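Local coordinates for UDP-N-acetylglucosamine--peptide N-acetylglucosaminyltransferase stabilizing protein GtfB (Streptococcus gordonii, PDB 5E9T) that binds the adhesin substrate and stabilises GtfA in the complex that attaches the first N-acetylglucosamine, from UDP-GlcNAc, to the serine-rich repeat protein GspB, at residues M1-D6 / C26-I31; D192-N197 / Q240-T245. One frame throughout, in Å; residues are numbered along the deposited sequence.

Interaction 1 of 2, residues M1-D6 / C26-I31; sequences MIQLFD and CPTIVI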
HETATM    1  N   MSE B   1     -54.285 -14.689  -1.642  1.00 76.62           N
HETATM    2  CA  MSE B   1     -53.400 -15.325  -0.686  1.00 75.29           C
HETATM    3  C   MSE B   1     -51.930 -15.097  -1.035  1.00 70.83           C
HETATM    4  O   MSE B   1     -51.571 -15.106  -2.209  1.00 72.99           O
HETATM    5  CB  MSE B   1     -53.716 -16.804  -0.633  1.00 81.81           C
HETATM    6  CG  MSE B   1     -53.465 -17.424   0.694  1.00 94.38           C
HETATM    7 SE   MSE B   1     -53.342 -19.317   0.356  1.00100.98          SE
HETATM    8  CE  MSE B   1     -52.926 -19.958   2.063  1.00 94.76           C
ATOM      9  N   ILE B   2     -51.094 -14.860  -0.021  1.00 63.49           N
ATOM     10  CA  ILE B   2     -49.657 -14.693  -0.209  1.00 54.38           C
ATOM     11  C   ILE B   2     -48.926 -15.332   0.961  1.00 55.43           C
ATOM     12  O   ILE B   2     -49.424 -15.363   2.090  1.00 53.20           O
ATOM     13  CB  ILE B   2     -49.221 -13.211  -0.332  1.00 47.61           C
ATOM     14  CG1 ILE B   2     -49.569 -12.434   0.941  1.00 48.33           C
ATOM     15  CG2 ILE B   2     -49.816 -12.550  -1.569  1.00 48.06           C
ATOM     16  CD1 ILE B   2     -48.668 -11.234   1.175  1.00 53.00           C
ATOM     17  N   GLN B   3     -47.731 -15.844   0.682  1.00 57.77           N
ATOM     18  CA  GLN B   3     -46.765 -16.178   1.718  1.00 57.80           C
ATOM     19  C   GLN B   3     -45.645 -15.155   1.677  1.00 53.20           C
ATOM     20  O   GLN B   3     -45.044 -14.923   0.624  1.00 57.47           O
ATOM     21  CB  GLN B   3     -46.178 -17.575   1.546  1.00 61.87           C
ATOM     22  CG  GLN B   3     -47.174 -18.669   1.344  1.00 62.96           C
ATOM     23  CD  GLN B   3     -46.610 -19.749   0.465  1.00 66.23           C
ATOM     24  OE1 GLN B   3     -45.936 -19.461  -0.522  1.00 69.76           O
ATOM     25  NE2 GLN B   3     -46.874 -20.999   0.810  1.00 71.35           N
ATOM     26  N   LEU B   4     -45.372 -14.549   2.820  1.00 48.91           N
ATOM     27  CA  LEU B   4     -44.384 -13.489   2.916  1.00 47.39           C
ATOM     28  C   LEU B   4     -43.323 -13.919   3.915  1.00 52.29           C
ATOM     29  O   LEU B   4     -43.575 -13.940   5.121  1.00 57.01           O
ATOM     30  CB  LEU B   4     -45.060 -12.202   3.346  1.00 39.49           C
ATOM     31  CG  LEU B   4     -44.235 -10.942   3.402  1.00 34.06           C
ATOM     32  CD1 LEU B   4     -44.081 -10.344   2.025  1.00 32.87           C
ATOM     33  CD2 LEU B   4     -45.033 -10.077   4.245  1.00 30.53           C
ATOM     34  N   PHE B   5     -42.129 -14.227   3.427  1.00 48.75           N
ATOM     35  CA  PHE B   5     -41.067 -14.732   4.279  1.00 45.39           C
ATOM     36  C   PHE B   5     -39.959 -13.697   4.384  1.00 48.40           C
ATOM     37  O   PHE B   5     -39.529 -13.135   3.370  1.00 52.30           O
ATOM     38  CB  PHE B   5     -40.523 -16.062   3.756  1.00 46.70           C
ATOM     39  CG  PHE B   5     -41.581 -17.118   3.566  1.00 51.32           C
ATOM     40  CD1 PHE B   5     -42.236 -17.672   4.655  1.00 54.91           C
ATOM     41  CD2 PHE B   5     -41.906 -17.569   2.297  1.00 48.56           C
ATOM     42  CE1 PHE B   5     -43.205 -18.643   4.479  1.00 49.97           C
ATOM     43  CE2 PHE B   5     -42.870 -18.543   2.119  1.00 47.43           C
ATOM     44  CZ  PHE B   5     -43.520 -19.080   3.210  1.00 46.89           C
ATOM     45  N   ASP B   6     -39.517 -13.432   5.614  1.00 48.78           N
ATOM     46  CA  ASP B   6     -38.388 -12.534   5.824  1.00 54.69           C
ATOM     47  C   ASP B   6     -37.172 -13.003   5.038  1.00 55.54           C
ATOM     48  O   ASP B   6     -36.678 -12.300   4.149  1.00 55.40           O
ATOM     49  CB  ASP B   6     -38.068 -12.428   7.315  1.00 60.85           C
ATOM     50  CG  ASP B   6     -39.019 -11.505   8.043  1.00 63.61           C
ATOM     51  OD1 ASP B   6     -38.922 -10.277   7.833  1.00 67.64           O
ATOM     52  OD2 ASP B   6     -39.858 -12.001   8.824  1.00 60.06           O
ATOM     53  N   CYS B  26     -49.997 -20.075  -3.848  1.00 55.33           N
ATOM     54  CA  CYS B  26     -50.270 -18.650  -3.905  1.00 50.05           C
ATOM     55  C   CYS B  26     -48.960 -18.043  -4.429  1.00 48.22           C
ATOM     56  O   CYS B  26     -48.020 -18.790  -4.735  1.00 54.64           O
ATOM     57  CB  CYS B  26     -50.584 -18.095  -2.503  1.00 52.83           C
ATOM     58  SG  CYS B  26     -49.461 -18.658  -1.207  1.00 61.18           S
ATOM     59  N   PRO B  27     -48.875 -16.731  -4.625  1.00 42.05           N
ATOM     60  CA  PRO B  27     -47.560 -16.119  -4.821  1.00 43.05           C
ATOM     61  C   PRO B  27     -46.798 -16.022  -3.508  1.00 46.44           C
ATOM     62  O   PRO B  27     -47.376 -15.865  -2.428  1.00 47.36           O
ATOM     63  CB  PRO B  27     -47.889 -14.732  -5.383  1.00 42.43           C
ATOM     64  CG  PRO B  27     -49.252 -14.450  -4.889  1.00 44.68           C
ATOM     65  CD  PRO B  27     -49.963 -15.772  -4.883  1.00 42.52           C
ATOM     66  N   THR B  28     -45.477 -16.127  -3.616  1.00 45.87           N
ATOM     67  CA  THR B  28     -44.591 -16.144  -2.462  1.00 46.68           C
ATOM     68  C   THR B  28     -43.612 -14.984  -2.560  1.00 47.74           C
ATOM     69  O   THR B  28     -42.987 -14.781  -3.606  1.00 56.71           O
ATOM     70  CB  THR B  28     -43.842 -17.474  -2.378  1.00 46.89           C
ATOM     71  OG1 THR B  28     -44.789 -18.546  -2.296  1.00 53.36           O
ATOM     72  CG2 THR B  28     -42.943 -17.506  -1.159  1.00 39.33           C
ATOM     73  N   ILE B  29     -43.482 -14.226  -1.474  1.00 40.19           N
ATOM     74  CA  ILE B  29     -42.623 -13.050  -1.426  1.00 38.52           C
ATOM     75  C   ILE B  29     -41.583 -13.261  -0.337  1.00 41.89           C
ATOM     76  O   ILE B  29     -41.932 -13.504   0.825  1.00 39.46           O
ATOM     77  CB  ILE B  29     -43.422 -11.764  -1.159  1.00 34.75           C
ATOM     78  CG1 ILE B  29     -44.789 -11.823  -1.842  1.00 37.77           C
ATOM     79  CG2 ILE B  29     -42.643 -10.545  -1.622  1.00 30.90           C
ATOM     80  CD1 ILE B  29     -44.734 -11.619  -3.327  1.00 34.35           C
ATOM     81  N   VAL B  30     -40.311 -13.167  -0.708  1.00 40.95           N
ATOM     82  CA  VAL B  30     -39.219 -13.106   0.253  1.00 38.48           C
ATOM     83  C   VAL B  30     -38.749 -11.663   0.329  1.00 37.69           C
ATOM     84  O   VAL B  30     -38.434 -11.053  -0.698  1.00 39.80           O
ATOM     85  CB  VAL B  30     -38.067 -14.044  -0.139  1.00 38.44           C
ATOM     86  CG1 VAL B  30     -37.176 -14.312   1.067  1.00 43.53           C
ATOM     87  CG2 VAL B  30     -38.615 -15.340  -0.708  1.00 39.83           C
ATOM     88  N   ILE B  31     -38.726 -11.106   1.541  1.00 36.64           N
ATOM     89  CA  ILE B  31     -38.315  -9.714   1.704  1.00 36.51           C
ATOM     90  C   ILE B  31     -36.819  -9.570   1.469  1.00 38.17           C
ATOM     91  O   ILE B  31     -36.363  -8.601   0.852  1.00 41.36           O
ATOM     92  CB  ILE B  31     -38.715  -9.201   3.096  1.00 33.49           C
ATOM     93  CG1 ILE B  31     -40.226  -9.316   3.285  1.00 31.24           C
ATOM     94  CG2 ILE B  31     -38.241  -7.770   3.291  1.00 34.36           C
ATOM     95  CD1 ILE B  31     -40.656  -9.175   4.717  1.00 35.39           C
TER

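Interaction 2 of 2, residues D192-N197 / Q240-T245; sequences DHILFN and QLRTQT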
ATOM      1  N   ASP B 192     -56.202 -11.773   1.126  1.00 70.75           N
ATOM      2  CA  ASP B 192     -57.064 -12.556   2.027  1.00 77.73           C
ATOM      3  C   ASP B 192     -56.319 -12.937   3.274  1.00 78.91           C
ATOM      4  O   ASP B 192     -56.810 -12.772   4.398  1.00 78.61           O
ATOM      5  CB  ASP B 192     -57.498 -13.911   1.438  1.00 90.91           C
ATOM      6  CG  ASP B 192     -57.966 -13.851   0.022  1.00100.89           C
ATOM      7  OD1 ASP B 192     -58.138 -14.919  -0.563  1.00110.14           O
ATOM      8  OD2 ASP B 192     -58.199 -12.771  -0.493  1.00104.06           O
ATOM      9  N   HIS B 193     -55.138 -13.497   3.058  1.00 81.30           N
ATOM     10  CA  HIS B 193     -54.387 -14.201   4.068  1.00 80.48           C
ATOM     11  C   HIS B 193     -52.923 -13.933   3.792  1.00 74.11           C
ATOM     12  O   HIS B 193     -52.493 -13.970   2.637  1.00 76.05           O
ATOM     13  CB  HIS B 193     -54.692 -15.699   4.014  1.00 83.31           C
ATOM     14  CG  HIS B 193     -56.094 -16.035   4.412  1.00 85.91           C
ATOM     15  ND1 HIS B 193     -56.601 -15.733   5.656  1.00 89.88           N
ATOM     16  CD2 HIS B 193     -57.097 -16.636   3.731  1.00 84.38           C
ATOM     17  CE1 HIS B 193     -57.855 -16.138   5.729  1.00 90.16           C
ATOM     18  NE2 HIS B 193     -58.180 -16.691   4.574  1.00 87.70           N
ATOM     19  N   ILE B 194     -52.174 -13.652   4.844  1.00 64.10           N
ATOM     20  CA  ILE B 194     -50.737 -13.492   4.757  1.00 59.34           C
ATOM     21  C   ILE B 194     -50.144 -14.554   5.667  1.00 58.44           C
ATOM     22  O   ILE B 194     -50.286 -14.477   6.891  1.00 56.31           O
ATOM     23  CB  ILE B 194     -50.293 -12.083   5.175  1.00 59.08           C
ATOM     24  CG1 ILE B 194     -50.820 -11.036   4.186  1.00 55.65           C
ATOM     25  CG2 ILE B 194     -48.780 -12.012   5.298  1.00 59.50           C
ATOM     26  CD1 ILE B 194     -50.494  -9.611   4.575  1.00 50.38           C
ATOM     27  N   LEU B 195     -49.496 -15.555   5.092  1.00 57.35           N
ATOM     28  CA  LEU B 195     -48.767 -16.516   5.905  1.00 55.61           C
ATOM     29  C   LEU B 195     -47.307 -16.105   5.900  1.00 58.03           C
ATOM     30  O   LEU B 195     -46.706 -15.936   4.833  1.00 61.16           O
ATOM     31  CB  LEU B 195     -48.936 -17.942   5.402  1.00 53.22           C
ATOM     32  CG  LEU B 195     -50.401 -18.282   5.301  1.00 57.57           C
ATOM     33  CD1 LEU B 195     -50.486 -18.486   3.846  1.00 59.10           C
ATOM     34  CD2 LEU B 195     -50.829 -19.546   6.021  1.00 58.27           C
ATOM     35  N   PHE B 196     -46.746 -15.931   7.091  1.00 57.86           N
ATOM     36  CA  PHE B 196     -45.389 -15.434   7.231  1.00 55.98           C
ATOM     37  C   PHE B 196     -44.680 -16.195   8.340  1.00 54.94           C
ATOM     38  O   PHE B 196     -45.308 -16.766   9.235  1.00 50.06           O
ATOM     39  CB  PHE B 196     -45.372 -13.925   7.500  1.00 54.19           C
ATOM     40  CG  PHE B 196     -46.213 -13.505   8.656  1.00 49.55           C
ATOM     41  CD1 PHE B 196     -47.566 -13.267   8.493  1.00 50.84           C
ATOM     42  CD2 PHE B 196     -45.648 -13.328   9.905  1.00 47.51           C
ATOM     43  CE1 PHE B 196     -48.338 -12.872   9.557  1.00 57.60           C
ATOM     44  CE2 PHE B 196     -46.415 -12.928  10.973  1.00 52.82           C
ATOM     45  CZ  PHE B 196     -47.762 -12.702  10.802  1.00 58.40           C
ATOM     46  N   ASN B 197     -43.352 -16.245   8.229  1.00 60.21           N
ATOM     47  CA  ASN B 197     -42.516 -17.071   9.091  1.00 62.27           C
ATOM     48  C   ASN B 197     -41.773 -16.343  10.212  1.00 61.19           C
ATOM     49  O   ASN B 197     -41.006 -16.999  10.925  1.00 62.44           O
ATOM     50  CB  ASN B 197     -41.506 -17.841   8.236  1.00 65.14           C
ATOM     51  CG  ASN B 197     -40.608 -16.927   7.453  1.00 73.13           C
ATOM     52  OD1 ASN B 197     -41.005 -15.821   7.094  1.00 76.46           O
ATOM     53  ND2 ASN B 197     -39.393 -17.378   7.173  1.00 78.04           N
ATOM     54  N   GLN B 240     -57.471  -7.373  17.809  1.00 93.21           N
ATOM     55  CA  GLN B 240     -57.878  -6.814  16.527  1.00 97.49           C
ATOM     56  C   GLN B 240     -56.912  -7.093  15.385  1.00 96.26           C
ATOM     57  O   GLN B 240     -57.265  -6.834  14.228  1.00 91.91           O
ATOM     58  CB  GLN B 240     -58.078  -5.299  16.644  1.00100.50           C
ATOM     59  CG  GLN B 240     -59.414  -4.862  17.229  1.00101.71           C
ATOM     60  CD  GLN B 240     -59.280  -3.625  18.068  1.00108.31           C
ATOM     61  OE1 GLN B 240     -58.999  -2.548  17.552  1.00117.35           O
ATOM     62  NE2 GLN B 240     -59.482  -3.763  19.372  1.00110.00           N
ATOM     63  N   LEU B 241     -55.713  -7.602  15.665  1.00 93.06           N
ATOM     64  CA  LEU B 241     -54.691  -7.682  14.629  1.00 83.10           C
ATOM     65  C   LEU B 241     -55.061  -8.725  13.581  1.00 80.76           C
ATOM     66  O   LEU B 241     -55.779  -9.691  13.856  1.00 86.65           O
ATOM     67  CB  LEU B 241     -53.330  -8.005  15.246  1.00 79.06           C
ATOM     68  CG  LEU B 241     -52.737  -6.924  16.155  1.00 76.98           C
ATOM     69  CD1 LEU B 241     -51.456  -7.417  16.805  1.00 69.88           C
ATOM     70  CD2 LEU B 241     -52.488  -5.636  15.378  1.00 81.36           C
ATOM     71  N   ARG B 242     -54.564  -8.518  12.358  1.00 74.93           N
ATOM     72  CA  ARG B 242     -54.908  -9.420  11.265  1.00 67.37           C
ATOM     73  C   ARG B 242     -54.474 -10.849  11.555  1.00 69.58           C
ATOM     74  O   ARG B 242     -55.139 -11.796  11.130  1.00 70.79           O
ATOM     75  CB  ARG B 242     -54.289  -8.932   9.956  1.00 59.89           C
ATOM     76  CG  ARG B 242     -55.010  -7.754   9.333  1.00 58.84           C
ATOM     77  CD  ARG B 242     -54.378  -7.401   8.004  1.00 60.80           C
ATOM     78  NE  ARG B 242     -54.125  -8.593   7.201  1.00 60.32           N
ATOM     79  CZ  ARG B 242     -54.588  -8.774   5.968  1.00 59.60           C
ATOM     80  NH1 ARG B 242     -55.316  -7.832   5.391  1.00 58.44           N
ATOM     81  NH2 ARG B 242     -54.311  -9.891   5.309  1.00 58.57           N
ATOM     82  N   THR B 243     -53.390 -11.030  12.293  1.00 72.55           N
ATOM     83  CA  THR B 243     -52.892 -12.357  12.635  1.00 71.62           C
ATOM     84  C   THR B 243     -53.293 -12.672  14.071  1.00 74.62           C
ATOM     85  O   THR B 243     -52.845 -12.001  15.007  1.00 69.13           O
ATOM     86  CB  THR B 243     -51.380 -12.425  12.442  1.00 65.72           C
ATOM     87  OG1 THR B 243     -50.712 -11.870  13.582  1.00 64.35           O
ATOM     88  CG2 THR B 243     -51.017 -11.622  11.248  1.00 61.33           C
ATOM     89  N   GLN B 244     -54.232 -13.607  14.228  1.00 81.42           N
ATOM     90  CA  GLN B 244     -54.585 -14.191  15.518  1.00 79.12           C
ATOM     91  C   GLN B 244     -54.057 -15.612  15.724  1.00 75.93           C
ATOM     92  O   GLN B 244     -54.427 -16.260  16.710  1.00 75.17           O
ATOM     93  CB  GLN B 244     -56.100 -14.134  15.721  1.00 78.29           C
ATOM     94  CG  GLN B 244     -56.573 -12.730  16.080  1.00 78.26           C
ATOM     95  CD  GLN B 244     -56.463 -12.450  17.567  1.00 85.19           C
ATOM     96  OE1 GLN B 244     -56.755 -13.313  18.391  1.00 91.35           O
ATOM     97  NE2 GLN B 244     -56.013 -11.250  17.915  1.00 85.52           N
ATOM     98  N   THR B 245     -53.242 -16.134  14.805  1.00 77.99           N
ATOM     99  CA  THR B 245     -52.885 -17.550  14.790  1.00 79.48           C
ATOM    100  C   THR B 245     -51.373 -17.727  14.792  1.00 80.25           C
ATOM    101  O   THR B 245     -50.678 -17.137  13.959  1.00 83.05           O
ATOM    102  CB  THR B 245     -53.484 -18.229  13.558  1.00 76.25           C
ATOM    103  OG1 THR B 245     -54.828 -17.770  13.373  1.00 73.47           O
ATOM    104  CG2 THR B 245     -53.478 -19.737  13.728  1.00 73.01           C
TER

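Interaction 1 of 2, residues M1-D6 / C26-I31
Gln3 CG lies beside its own backbone N and the chain bends at chi2, which brings the amide across to Thr28. There OG1 also sits beside the backbone N (chi1 -58°) and points at Gln3 OE1. The hydroxyl is the donor to this amide oxygen, though the modelled separation is too short for its length to be trusted. The same rotamer sends Thr28 CG2 to the edge of the Phe5 ring, close to the ring plane, 3.4 Å from CE2. Cys26 SG closes the other end of this face against Gln3 CG at 3.4 Å. On the opposite face Leu4 CD1 lies against Ile29 CB at 3.5 Å. Underneath, the strands run parallel, 15° apart, joined by a ladder of backbone bonds. Gln3 and Phe5 each use both N and O toward 26-31, the alternation of a parallel pair: Gln3 N donates to Pro27 O at 3.1 Å and its O accepts from Ile29 N. Phe5 N in turn reaches Ile29 O, and Ile31 N reaches Phe5 O at 2.8 Å. With helix 10-21 the pair forms the beta-alpha-beta unit that opens the Rossmann-like sheet. That helix packs on the Gln3, Phe5 and Thr28 face, where His16 also bonds Gln3 OE1. Helices 176-186 and 201-207 cover the Leu4 face, and strands 194-196 and 41-42 flank the pair.

Interaction 2 of 2, residues D192-N197 / Q240-T245
His193 and Ile194 stand opposite Arg242 and Thr243 at a spacing that rules out direct strand pairing: the CA atoms of His193 and Arg242 are 8.7 Å apart, those of Ile194 and Thr243 8.2 Å. No hydrogen bond crosses, and the contact is made over strand 216-219, which runs between the two in the sheet. It is next-but-one packing of strands on one face of the Rossmann-like parallel sheet. Arg242 has helix-like backbone angles (-60/-31°), whereas Thr243 is extended. The Arg242 side chain, bent at chi3, extends toward strand 194-196; it crosses the Ile194 side chain at about a right angle, NH2 lying 3.8 Å from Ile194 CG1. The polar anchors of this NH2 lie elsewhere: a salt bridge to Asp216 OD1 and a hydrogen bond to Leu191 O. Asp216 OD1 also accepts from Ile194 N, so a single carboxylate oxygen ties the guanidinium to the start of strand 194-196. Further along, Phe196 presents the edge of its ring to Thr243, whose CG2 lies in the ring plane, 3.4 Å from CE1 and 3.5 Å from CZ. Helix 201-207 roofs this part of the sheet: Ser202 and Phe203 pack on Phe196, and Ser206 touches both Arg242 and Thr243. Strand 2-5 flanks strand 194-196 on the side away from strand 216-219, with Ile2 against Ile194.

In the fold
Both contacts are buried and belong to one parallel sheet, with centres about 12 Å apart. Interaction 1 is a true neighbour pairing, whose backbone ladder zips 1-6 to 26-31 while side chains pack on either face. Interaction 2 skips a strand: no backbone hydrogen bond joins 192-197 and 240-245, side chains on one face make the contact, and in place of a ladder there are apolar packing and an arginine tied to Asp216 of the intervening strand. The two join directly, strand 2-5 lying next to strand 194-196: Leu4 N reaches Leu195 O at 2.8 Å and Leu195 N reaches Ile2 O at 3.0 Å, both probable hydrogen bonds. Helix 201-207 lies over residues of both contacts.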